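Local coordinates for protein extracellular PQQ-dependent sugar dehydrogenase (Coprinopsis cinerea, PDB 6JT6) that probably oxidises sugars with a pyrroloquinoline quinone cofactor and passes the electrons on through its heme-carrying cytochrome b domain, the part described here, at residues 5-10 with 14-19; 46-51 with 57-62; 117-122 with 184-189. One frame throughout, in Å; residues are numbered along the deposited sequence.

Interaction 1. Residues 5-10 with 14-19; sequences TQWYDS and VTFSRF
Arg-18 and Thr-5 join their backbones in both directions: Arg-18 N reaches Thr-5 O at 2.8 Å in an almost straight bond (171° at the hydrogen), and Thr-5 N donates in return to Arg-18 O. Trp-7 and Phe-16 are the next hydrogen-bonded pair, with Trp-7 N 2.7 Å from Phe-16 O, and Asp-9 N bonds Val-14 O at 2.8 Å beside the turn. The carboxylate of Asp-9 has its polar partners nearby, its OD2 taking a hydrogen bond from Thr-12 OG1 and a salt bridge from Arg-115.

On the face that carries Trp-7 and Arg-18, the guanidinium lies flat on the indole, the planes only 9° apart. Arg-18 CZ sits 3.8 Å from the centroid of the five-membered ring of Trp-7, a cation-pi contact, and Arg-18 CD adds a CH-pi contact over the same face. Bends at chi2 and chi3 fold the arginine back over the ring. With a leucine in place of Trp-7 the guanidinium would probably lose its flat seat and be freer to turn.

Further along, Trp-7 CZ3 packs 3.8 Å from Phe-16 CD2, the two rings meeting obliquely. The Phe-16 ring turns its edge to Asp-9, whose CB lies 3.7 Å from Phe-16 CE2. On the other face Thr-15, a beta-branched residue suited to an extended strand, touches the edge of the Tyr-8 ring at CD1 with its CG2. Alternating hydrogen-bonded and non-hydrogen-bonded pairs across a short connection make this an antiparallel beta hairpin, the N-terminal one of the cytochrome domain.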
loop_
_atom_site.group_PDB
_atom_site.type_symbol
_atom_site.label_atom_id
_atom_site.label_comp_id
_atom_site.label_asym_id
_atom_site.label_seq_id
_atom_site.Cartn_x
_atom_site.Cartn_y
_atom_site.Cartn_z
ATOM N N THR A 5 -6.616 6.552 11.274
ATOM C CA THR A 5 -6.171 6.639 12.658
ATOM C C THR A 5 -5.001 5.702 12.929
ATOM O O THR A 5 -4.810 4.716 12.218
ATOM C CB THR A 5 -7.311 6.306 13.636
ATOM O OG1 THR A 5 -7.847 5.024 13.299
ATOM C CG2 THR A 5 -8.418 7.370 13.583
ATOM N N GLN A 6 -4.228 6.022 13.964
ATOM C CA GLN A 6 -3.197 5.119 14.489
ATOM C C GLN A 6 -3.837 3.806 14.929
ATOM O O GLN A 6 -4.848 3.791 15.625
ATOM C CB GLN A 6 -2.388 5.770 15.626
ATOM C CG GLN A 6 -1.814 7.150 15.281
ATOM C CD GLN A 6 -0.330 7.178 14.926
ATOM O OE1 GLN A 6 0.407 8.045 15.426
ATOM N NE2 GLN A 6 0.121 6.254 14.052
ATOM N N TRP A 7 -3.270 2.704 14.471
ATOM C CA TRP A 7 -3.914 1.416 14.624
ATOM C C TRP A 7 -2.875 0.366 14.960
ATOM O O TRP A 7 -1.877 0.213 14.256
ATOM C CB TRP A 7 -4.640 1.064 13.332
ATOM C CG TRP A 7 -5.085 -0.351 13.228
ATOM C CD1 TRP A 7 -6.142 -0.956 13.899
ATOM C CD2 TRP A 7 -4.497 -1.365 12.411
ATOM N NE1 TRP A 7 -6.235 -2.287 13.531
ATOM C CE2 TRP A 7 -5.240 -2.562 12.620
ATOM C CE3 TRP A 7 -3.422 -1.383 11.508
ATOM C CZ2 TRP A 7 -4.938 -3.762 11.945
ATOM C CZ3 TRP A 7 -3.117 -2.583 10.850
ATOM C CH2 TRP A 7 -3.879 -3.746 11.064
ATOM N N TYR A 8 -3.120 -0.359 16.043
ATOM C CA TYR A 8 -2.226 -1.422 16.445
ATOM C C TYR A 8 -2.487 -2.633 15.578
ATOM O O TYR A 8 -3.612 -3.153 15.533
ATOM C CB TYR A 8 -2.433 -1.740 17.940
ATOM C CG TYR A 8 -1.561 -2.857 18.468
ATOM C CD1 TYR A 8 -0.164 -2.723 18.530
ATOM C CD2 TYR A 8 -2.133 -4.060 18.898
ATOM C CE1 TYR A 8 0.643 -3.752 19.047
ATOM C CE2 TYR A 8 -1.339 -5.105 19.400
ATOM C CZ TYR A 8 0.037 -4.949 19.476
ATOM O OH TYR A 8 0.804 -5.981 19.965
ATOM N N ASP A 9 -1.451 -3.076 14.871
ATOM C CA ASP A 9 -1.544 -4.295 14.090
ATOM C C ASP A 9 -1.242 -5.467 15.025
ATOM O O ASP A 9 -0.085 -5.777 15.328
ATOM C CB ASP A 9 -0.574 -4.250 12.913
ATOM C CG ASP A 9 -0.638 -5.484 12.039
ATOM O OD1 ASP A 9 -1.704 -6.090 11.906
ATOM O OD2 ASP A 9 0.401 -5.837 11.464
ATOM N N SER A 10 -2.311 -6.115 15.475
ATOM C CA SER A 10 -2.202 -7.254 16.376
ATOM C C SER A 10 -1.371 -8.409 15.785
ATOM O O SER A 10 -0.743 -9.165 16.533
ATOM C CB SER A 10 -3.621 -7.723 16.773
ATOM O OG SER A 10 -3.582 -9.012 17.347
ATOM N N VAL A 14 3.279 -4.017 15.344
ATOM C CA VAL A 14 3.635 -2.668 14.903
ATOM C C VAL A 14 2.377 -1.783 14.827
ATOM O O VAL A 14 1.270 -2.289 14.834
ATOM C CB VAL A 14 4.477 -2.636 13.578
ATOM C CG1 VAL A 14 5.523 -3.769 13.495
ATOM C CG2 VAL A 14 3.596 -2.607 12.364
ATOM N N THR A 15 2.547 -0.467 14.751
ATOM C CA THR A 15 1.424 0.428 14.640
ATOM C C THR A 15 1.484 1.107 13.276
ATOM O O THR A 15 2.578 1.476 12.807
ATOM C CB THR A 15 1.393 1.499 15.768
ATOM O OG1 THR A 15 2.556 2.337 15.631
ATOM C CG2 THR A 15 1.369 0.842 17.118
ATOM N N PHE A 16 0.319 1.208 12.617
ATOM C CA PHE A 16 0.230 1.902 11.312
ATOM C C PHE A 16 -0.695 3.123 11.478
ATOM O O PHE A 16 -1.564 3.155 12.379
ATOM C CB PHE A 16 -0.414 0.999 10.250
ATOM C CG PHE A 16 0.412 -0.186 9.826
ATOM C CD1 PHE A 16 1.117 -0.173 8.605
ATOM C CD2 PHE A 16 0.433 -1.370 10.596
ATOM C CE1 PHE A 16 1.875 -1.291 8.183
ATOM C CE2 PHE A 16 1.163 -2.485 10.170
ATOM C CZ PHE A 16 1.896 -2.452 8.989
ATOM N N SER A 17 -0.529 4.102 10.593
ATOM C CA SER A 17 -1.625 5.012 10.291
ATOM C C SER A 17 -2.548 4.276 9.290
ATOM O O SER A 17 -2.177 4.039 8.111
ATOM C CB SER A 17 -1.095 6.332 9.725
ATOM O OG SER A 17 -2.179 7.133 9.311
ATOM N N ARG A 18 -3.738 3.910 9.760
ATOM C CA ARG A 18 -4.633 3.032 8.990
ATOM C C ARG A 18 -5.963 3.685 8.622
ATOM O O ARG A 18 -6.592 4.341 9.462
ATOM C CB ARG A 18 -4.921 1.741 9.752
ATOM C CG ARG A 18 -5.585 0.699 8.865
ATOM C CD ARG A 18 -6.760 -0.011 9.530
ATOM N NE ARG A 18 -7.505 0.733 10.550
ATOM C CZ ARG A 18 -8.375 0.152 11.370
ATOM N NH1 ARG A 18 -8.620 -1.152 11.257
ATOM N NH2 ARG A 18 -9.023 0.863 12.287
ATOM N N PHE A 19 -6.347 3.493 7.355
ATOM C CA PHE A 19 -7.628 3.911 6.797
ATOM C C PHE A 19 -8.381 2.623 6.587
ATOM O O PHE A 19 -7.932 1.736 5.835
ATOM C CB PHE A 19 -7.463 4.639 5.427
ATOM C CG PHE A 19 -8.785 4.949 4.715
ATOM C CD1 PHE A 19 -9.600 6.011 5.136
ATOM C CD2 PHE A 19 -9.213 4.180 3.642
ATOM C CE1 PHE A 19 -10.820 6.296 4.498
ATOM C CE2 PHE A 19 -10.418 4.452 2.981
ATOM C CZ PHE A 19 -11.229 5.517 3.413
#

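Interaction 2. Residues 46-51 with 57-62; sequences GLFQGP and IGNSLG. With HEM (protoporphyrin IX containing Fe), chain C.
Ile-57 enters the contact by sliding past Phe-48 in the opposite direction. Its CG2, anti to the backbone N, comes 3.7 Å from Phe-48 CB, while the CG1 branch carries Ile-57 CD1 to 3.7 Å from Gly-50 N. A side chain at Gly-50 would press on that methyl and collide with Pro-51, hence glycine there. Ile-57 O lies over one face of the Phe-48 ring, 3.4 Å from Phe-48 CD2.

Gly-58 follows over the same face, its CA 4.3 Å from the ring centroid in a CH-pi contact. Strand 43-51 and strand 56-60 belong to different sheets of the beta sandwich, and their short segments run at 140° to each other; Phe-48 points across toward the facing strand and fills the space between the layers, which pack without backbone bonding. The other side of Gly-58 meets the heme: its CA is 3.7 Å from HEM CBC of a vinyl group, and a CB would clash with that atom.

Asn-59 brings its amide to the edge of the Phe-48 ring, ND2 3.6 Å from Phe-48 CE1 and the planes 73° apart. This buried amide is satisfied elsewhere, ND2 bonding Tyr-30 OH and OD1 accepting from Leu-71 N. Asn-59 O faces the heme, 3.3 Å from HEM CAC.

Ser-60 places CB 4.1 Å from the heme methyl CMD, and its OG, bonded to Ser-64 O, also receives a weak bond from Gly-62 N.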
loop_
_atom_site.group_PDB
_atom_site.type_symbol
_atom_site.label_atom_id
_atom_site.label_comp_id
_atom_site.label_asym_id
_atom_site.label_seq_id
_atom_site.Cartn_x
_atom_site.Cartn_y
_atom_site.Cartn_z
ATOM N N GLY A 46 4.034 0.096 3.571
ATOM C CA GLY A 46 2.585 0.041 3.356
ATOM C C GLY A 46 1.963 -1.290 3.758
ATOM O O GLY A 46 2.648 -2.312 3.859
ATOM N N LEU A 47 0.647 -1.266 3.976
ATOM C CA LEU A 47 -0.122 -2.467 4.231
ATOM C C LEU A 47 -1.406 -2.382 3.436
ATOM O O LEU A 47 -2.110 -1.362 3.516
ATOM C CB LEU A 47 -0.442 -2.597 5.729
ATOM C CG LEU A 47 -1.587 -3.580 6.103
ATOM C CD1 LEU A 47 -1.207 -5.050 5.915
ATOM C CD2 LEU A 47 -2.041 -3.364 7.539
ATOM N N PHE A 48 -1.684 -3.440 2.669
ATOM C CA PHE A 48 -2.992 -3.647 2.049
ATOM C C PHE A 48 -3.556 -4.862 2.754
ATOM O O PHE A 48 -2.919 -5.914 2.774
ATOM C CB PHE A 48 -2.873 -3.991 0.562
ATOM C CG PHE A 48 -2.303 -2.883 -0.302
ATOM C CD1 PHE A 48 -2.607 -1.534 -0.063
ATOM C CD2 PHE A 48 -1.491 -3.205 -1.406
ATOM C CE1 PHE A 48 -2.095 -0.542 -0.909
ATOM C CE2 PHE A 48 -0.979 -2.207 -2.238
ATOM C CZ PHE A 48 -1.285 -0.891 -1.986
ATOM N N GLN A 49 -4.773 -4.736 3.269
ATOM C CA GLN A 49 -5.412 -5.849 3.957
ATOM C C GLN A 49 -6.866 -5.884 3.536
ATOM O O GLN A 49 -7.522 -4.849 3.471
ATOM C CB GLN A 49 -5.303 -5.679 5.476
ATOM C CG GLN A 49 -5.955 -6.818 6.265
ATOM C CD GLN A 49 -5.473 -6.859 7.708
ATOM O OE1 GLN A 49 -4.291 -7.008 7.968
ATOM N NE2 GLN A 49 -6.400 -6.724 8.647
ATOM N N GLY A 50 -7.387 -7.066 3.272
ATOM C CA GLY A 50 -8.800 -7.152 3.019
ATOM C C GLY A 50 -9.285 -8.576 3.102
ATOM O O GLY A 50 -8.497 -9.464 3.447
ATOM N N PRO A 51 -10.579 -8.788 2.792
ATOM C CA PRO A 51 -11.190 -10.121 2.717
ATOM C C PRO A 51 -10.344 -11.005 1.813
ATOM O O PRO A 51 -9.871 -10.534 0.786
ATOM C CB PRO A 51 -12.566 -9.842 2.058
ATOM C CG PRO A 51 -12.848 -8.428 2.434
ATOM C CD PRO A 51 -11.501 -7.750 2.283
ATOM N N ILE A 57 -6.038 -5.016 -4.225
ATOM C CA ILE A 57 -6.135 -3.865 -3.339
ATOM C C ILE A 57 -4.984 -2.937 -3.736
ATOM O O ILE A 57 -3.840 -3.384 -3.879
ATOM C CB ILE A 57 -5.961 -4.277 -1.862
ATOM C CG1 ILE A 57 -6.858 -5.476 -1.506
ATOM C CG2 ILE A 57 -6.166 -3.048 -0.918
ATOM C CD1 ILE A 57 -6.538 -6.117 -0.150
ATOM N N GLY A 58 -5.291 -1.655 -3.896
ATOM C CA GLY A 58 -4.331 -0.685 -4.393
ATOM C C GLY A 58 -4.504 0.728 -3.883
ATOM O O GLY A 58 -5.451 1.042 -3.151
ATOM N N ASN A 59 -3.530 1.573 -4.209
ATOM C CA ASN A 59 -3.595 2.964 -3.789
ATOM C C ASN A 59 -3.184 3.896 -4.915
ATOM O O ASN A 59 -2.801 3.454 -5.990
ATOM C CB ASN A 59 -2.762 3.225 -2.506
ATOM C CG ASN A 59 -1.288 2.875 -2.662
ATOM O OD1 ASN A 59 -0.760 2.819 -3.762
ATOM N ND2 ASN A 59 -0.614 2.642 -1.539
ATOM N N SER A 60 -3.298 5.188 -4.645
ATOM C CA SER A 60 -2.616 6.216 -5.405
ATOM C C SER A 60 -1.886 7.052 -4.363
ATOM O O SER A 60 -2.487 7.473 -3.365
ATOM C CB SER A 60 -3.602 7.077 -6.174
ATOM O OG SER A 60 -2.902 8.216 -6.669
ATOM N N LEU A 61 -0.602 7.296 -4.606
ATOM C CA LEU A 61 0.237 8.037 -3.659
ATOM C C LEU A 61 0.003 9.568 -3.691
ATOM O O LEU A 61 0.526 10.284 -2.861
ATOM C CB LEU A 61 1.726 7.634 -3.814
ATOM C CG LEU A 61 2.122 6.144 -3.683
ATOM C CD1 LEU A 61 3.648 5.967 -3.711
ATOM C CD2 LEU A 61 1.510 5.528 -2.415
ATOM N N GLY A 62 -0.796 10.045 -4.645
ATOM C CA GLY A 62 -1.109 11.466 -4.741
ATOM C C GLY A 62 -2.594 11.749 -4.763
ATOM O O GLY A 62 -2.969 12.887 -4.976
HETATM C CHA HEM C . -10.886 6.364 -10.066
HETATM C CHB HEM C . -10.786 3.827 -14.218
HETATM C CHC HEM C . -7.386 0.904 -12.389
HETATM C CHD HEM C . -6.900 3.997 -8.605
HETATM C C1A HEM C . -11.188 5.894 -11.331
HETATM C C2A HEM C . -12.258 6.371 -12.131
HETATM C C3A HEM C . -12.227 5.638 -13.294
HETATM C C4A HEM C . -11.144 4.718 -13.221
HETATM C CMA HEM C . -13.176 5.772 -14.475
HETATM C CAA HEM C . -13.243 7.475 -11.777
HETATM C CBA HEM C . -14.162 7.127 -10.592
HETATM C CGA HEM C . -14.894 5.817 -10.718
HETATM O O1A HEM C . -14.640 4.839 -9.965
HETATM O O2A HEM C . -15.782 5.697 -11.589
HETATM C C1B HEM C . -9.866 2.793 -14.078
HETATM C C2B HEM C . -9.670 1.776 -15.073
HETATM C C3B HEM C . -8.734 0.912 -14.540
HETATM C C4B HEM C . -8.368 1.456 -13.210
HETATM C CMB HEM C . -10.405 1.678 -16.426
HETATM C CAB HEM C . -8.114 -0.322 -15.098
HETATM C CBB HEM C . -8.764 -1.196 -15.858
HETATM C C1C HEM C . -6.882 1.540 -11.221
HETATM C C2C HEM C . -5.818 1.052 -10.429
HETATM C C3C HEM C . -5.662 1.928 -9.346
HETATM C C4C HEM C . -6.674 2.951 -9.470
HETATM C CMC HEM C . -5.001 -0.179 -10.781
HETATM C CAC HEM C . -4.627 1.832 -8.278
HETATM C CBC HEM C . -4.209 0.639 -7.800
HETATM C C1D HEM C . -8.024 4.833 -8.697
HETATM C C2D HEM C . -8.317 5.863 -7.677
HETATM C C3D HEM C . -9.401 6.535 -8.084
HETATM C C4D HEM C . -9.767 5.908 -9.372
HETATM C CMD HEM C . -7.571 6.145 -6.399
HETATM C CAD HEM C . -10.125 7.653 -7.336
HETATM C CBD HEM C . -9.519 9.035 -7.500
HETATM C CGD HEM C . -9.826 9.536 -8.885
HETATM O O1D HEM C . -8.923 9.802 -9.724
HETATM O O2D HEM C . -11.016 9.651 -9.208
HETATM N NA HEM C . -10.533 4.858 -12.003
HETATM N NB HEM C . -9.088 2.566 -13.011
HETATM N NC HEM C . -7.406 2.652 -10.604
HETATM N ND HEM C . -8.909 4.917 -9.726
HETATM FE FE HEM C . -8.993 3.802 -11.310
#

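Interaction 3. Residues 117-122 with 184-189; sequences VYRCQN and YYLQQL. With NAG (2-acetamido-2-deoxy-beta-D-glucopyranose), chain B.
Helix 182-191 packs on a face of the sheet at strand 113-121, where Leu-186 and Leu-189 of the helix meet Arg-119 and Val-117 of the strand. The pairing follows from the two repeats: residues three apart on a helix and two apart on a strand each present side chains in one direction. The contact is small, burying 168 Å² in all.

Leu-186 bears on the arginine with both methyls. Its CD2 lies over one face of the guanidinium, 3.6 Å from Arg-119 NE, and its CD1 reaches the aliphatic part of the chain, 4.0 Å from Arg-119 CG. The arginine chain is extended from CG to NE, with CG anti to the backbone N (chi1 -169°), and so runs crosswise under the leucine. Gln-121 covers the opposite guanidinium face, its CD 3.4 Å above the plane. Between these two layers the flat group keeps its edge for polar partners, and Arg-119 NE forms a salt bridge with Glu-43. An arginine suits this partly exposed border, greasy along its stem and charged at its end.

Deeper in, Val-117 CG1 touches Leu-189 CD1 at 4.1 Å, a purely apolar contact of two branched side chains crossing at about a right angle.

At the far end of the strand segment, Asn-122 ND2 is bonded covalently to NAG C1 (1.4 Å), an N-linked glycan, and Cys-120 forms a disulfide with Cys-123. Among its neighbours, Leu-186 also rests on Leu-104 of strand 100-109, while Leu-189 reaches Ile-45 of strand 43-51 and Ile-31 of strand 26-33.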
loop_
_atom_site.group_PDB
_atom_site.type_symbol
_atom_site.label_atom_id
_atom_site.label_comp_id
_atom_site.label_asym_id
_atom_site.label_seq_id
_atom_site.Cartn_x
_atom_site.Cartn_y
_atom_site.Cartn_z
ATOM N N VAL A 117 2.128 -6.649 2.740
ATOM C CA VAL A 117 2.878 -5.682 3.513
ATOM C C VAL A 117 4.128 -5.391 2.688
ATOM O O VAL A 117 4.798 -6.309 2.209
ATOM C CB VAL A 117 3.291 -6.254 4.891
ATOM C CG1 VAL A 117 3.967 -5.168 5.752
ATOM C CG2 VAL A 117 2.096 -6.894 5.586
ATOM N N TYR A 118 4.447 -4.117 2.498
ATOM C CA TYR A 118 5.491 -3.811 1.538
ATOM C C TYR A 118 6.340 -2.625 1.980
ATOM O O TYR A 118 5.881 -1.757 2.738
ATOM C CB TYR A 118 4.882 -3.592 0.122
ATOM C CG TYR A 118 3.926 -2.418 0.065
ATOM C CD1 TYR A 118 4.392 -1.111 -0.203
ATOM C CD2 TYR A 118 2.540 -2.599 0.289
ATOM C CE1 TYR A 118 3.515 -0.042 -0.222
ATOM C CE2 TYR A 118 1.652 -1.533 0.243
ATOM C CZ TYR A 118 2.147 -0.249 0.001
ATOM O OH TYR A 118 1.279 0.846 -0.058
ATOM N N ARG A 119 7.591 -2.644 1.527
ATOM C CA ARG A 119 8.455 -1.483 1.577
ATOM C C ARG A 119 8.467 -0.822 0.210
ATOM O O ARG A 119 8.601 -1.480 -0.796
ATOM C CB ARG A 119 9.868 -1.911 1.986
ATOM C CG ARG A 119 10.822 -0.747 2.329
ATOM C CD ARG A 119 12.275 -1.256 2.255
ATOM N NE ARG A 119 13.213 -0.298 2.817
ATOM C CZ ARG A 119 14.519 -0.510 2.878
ATOM N NH1 ARG A 119 15.017 -1.646 2.394
ATOM N NH2 ARG A 119 15.315 0.418 3.398
ATOM N N CYS A 120 8.364 0.503 0.186
ATOM C CA CYS A 120 8.333 1.242 -1.073
ATOM C C CYS A 120 9.430 2.270 -1.021
ATOM O O CYS A 120 9.304 3.291 -0.325
ATOM C CB CYS A 120 6.996 1.969 -1.248
ATOM S SG CYS A 120 6.564 2.391 -2.964
ATOM N N GLN A 121 10.488 2.034 -1.775
ATOM C CA GLN A 121 11.588 2.986 -1.796
ATOM C C GLN A 121 11.580 3.725 -3.096
ATOM O O GLN A 121 11.206 3.152 -4.133
ATOM C CB GLN A 121 12.918 2.261 -1.677
ATOM C CG GLN A 121 13.176 1.710 -0.307
ATOM C CD GLN A 121 14.379 0.806 -0.338
ATOM O OE1 GLN A 121 14.270 -0.372 -0.708
ATOM N NE2 GLN A 121 15.536 1.350 0.027
ATOM N N ASN A 122 12.035 4.975 -3.048
ATOM C CA ASN A 122 11.939 5.878 -4.196
ATOM C C ASN A 122 10.458 6.058 -4.594
ATOM O O ASN A 122 10.063 5.894 -5.760
ATOM C CB ASN A 122 12.782 5.347 -5.372
ATOM C CG ASN A 122 12.932 6.365 -6.485
ATOM O OD1 ASN A 122 12.806 7.589 -6.255
ATOM N ND2 ASN A 122 13.196 5.874 -7.704
ATOM N N TYR A 184 13.021 -0.116 13.323
ATOM C CA TYR A 184 12.576 -1.240 14.161
ATOM C C TYR A 184 11.358 -1.918 13.540
ATOM O O TYR A 184 11.326 -3.150 13.411
ATOM C CB TYR A 184 12.229 -0.763 15.585
ATOM C CG TYR A 184 11.550 -1.803 16.447
ATOM C CD1 TYR A 184 12.235 -2.981 16.836
ATOM C CD2 TYR A 184 10.216 -1.629 16.876
ATOM C CE1 TYR A 184 11.612 -3.944 17.631
ATOM C CE2 TYR A 184 9.581 -2.586 17.675
ATOM C CZ TYR A 184 10.283 -3.742 18.048
ATOM O OH TYR A 184 9.668 -4.703 18.830
ATOM N N TYR A 185 10.366 -1.102 13.150
ATOM C CA TYR A 185 9.160 -1.603 12.495
ATOM C C TYR A 185 9.500 -2.332 11.190
ATOM O O TYR A 185 8.947 -3.398 10.920
ATOM C CB TYR A 185 8.164 -0.447 12.227
ATOM C CG TYR A 185 7.346 -0.017 13.436
ATOM C CD1 TYR A 185 7.258 -0.828 14.587
ATOM C CD2 TYR A 185 6.626 1.194 13.422
ATOM C CE1 TYR A 185 6.497 -0.429 15.695
ATOM C CE2 TYR A 185 5.810 1.578 14.503
ATOM C CZ TYR A 185 5.755 0.781 15.644
ATOM O OH TYR A 185 4.953 1.150 16.730
ATOM N N LEU A 186 10.421 -1.764 10.400
ATOM C CA LEU A 186 10.832 -2.360 9.126
ATOM C C LEU A 186 11.416 -3.730 9.340
ATOM O O LEU A 186 11.033 -4.663 8.645
ATOM C CB LEU A 186 11.823 -1.480 8.356
ATOM C CG LEU A 186 12.338 -1.987 6.979
ATOM C CD1 LEU A 186 11.208 -2.241 5.983
ATOM C CD2 LEU A 186 13.363 -1.014 6.369
ATOM N N GLN A 187 12.355 -3.837 10.282
ATOM C CA GLN A 187 12.968 -5.136 10.654
ATOM C C GLN A 187 11.922 -6.122 11.142
ATOM O O GLN A 187 11.900 -7.277 10.686
ATOM C CB GLN A 187 14.101 -4.959 11.690
ATOM C CG GLN A 187 14.683 -6.266 12.262
ATOM C CD GLN A 187 13.856 -6.913 13.372
ATOM O OE1 GLN A 187 13.461 -6.261 14.368
ATOM N NE2 GLN A 187 13.568 -8.192 13.203
ATOM N N GLN A 188 11.080 -5.699 12.081
ATOM C CA GLN A 188 10.051 -6.603 12.662
ATOM C C GLN A 188 9.137 -7.176 11.574
ATOM O O GLN A 188 8.839 -8.352 11.569
ATOM C CB GLN A 188 9.182 -5.882 13.703
ATOM C CG GLN A 188 9.871 -5.601 15.024
ATOM C CD GLN A 188 10.117 -6.856 15.843
ATOM O OE1 GLN A 188 9.177 -7.543 16.210
ATOM N NE2 GLN A 188 11.397 -7.171 16.113
ATOM N N LEU A 189 8.710 -6.324 10.638
ATOM C CA LEU A 189 7.792 -6.768 9.598
ATOM C C LEU A 189 8.500 -7.681 8.586
ATOM O O LEU A 189 7.898 -8.632 8.085
ATOM C CB LEU A 189 7.152 -5.543 8.895
ATOM C CG LEU A 189 6.151 -4.685 9.708
ATOM C CD1 LEU A 189 5.839 -3.389 8.969
ATOM C CD2 LEU A 189 4.885 -5.499 9.926
HETATM C C1 NAG B . 13.383 6.737 -8.851
HETATM C C2 NAG B . 14.423 6.216 -9.839
HETATM C C3 NAG B . 14.553 7.159 -11.042
HETATM C C4 NAG B . 13.201 7.538 -11.664
HETATM C C5 NAG B . 12.215 8.051 -10.598
HETATM C C6 NAG B . 10.809 8.107 -11.182
HETATM C C7 NAG B . 16.307 5.084 -8.693
HETATM C C8 NAG B . 17.587 5.405 -7.964
HETATM N N2 NAG B . 15.677 6.173 -9.130
HETATM O O3 NAG B . 15.346 6.508 -12.030
HETATM O O4 NAG B . 13.410 8.530 -12.696
HETATM O O5 NAG B . 12.165 7.186 -9.448
HETATM O O6 NAG B . 9.883 8.812 -10.334
HETATM O O7 NAG B . 15.903 3.937 -8.865
#

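How the interactions relate
The three contacts, each centred about 14 Å from the others, all reach the same sheet, interaction 2 from across the sandwich and interaction 3 through a helix packed on it. Leu-47 joins interaction 1 to interaction 2, its CD2 3.6 Å from Trp-7 CZ3. Interaction 1 meets the helix of interaction 3 through Thr-15 OG1 and Tyr-185 OH, 2.9 Å apart in a probable hydrogen bond. Strands 43-51 and 113-121 are neighbours, so Gly-46 N lies 2.7 Å from Tyr-118 O, and the Tyr-118 side chain reaches Phe-48 between the sheets. Of the three, interaction 2 touches the heme, through Gly-58 and Asn-59, and the glycan is about 14 Å from the Asn-59 side chain.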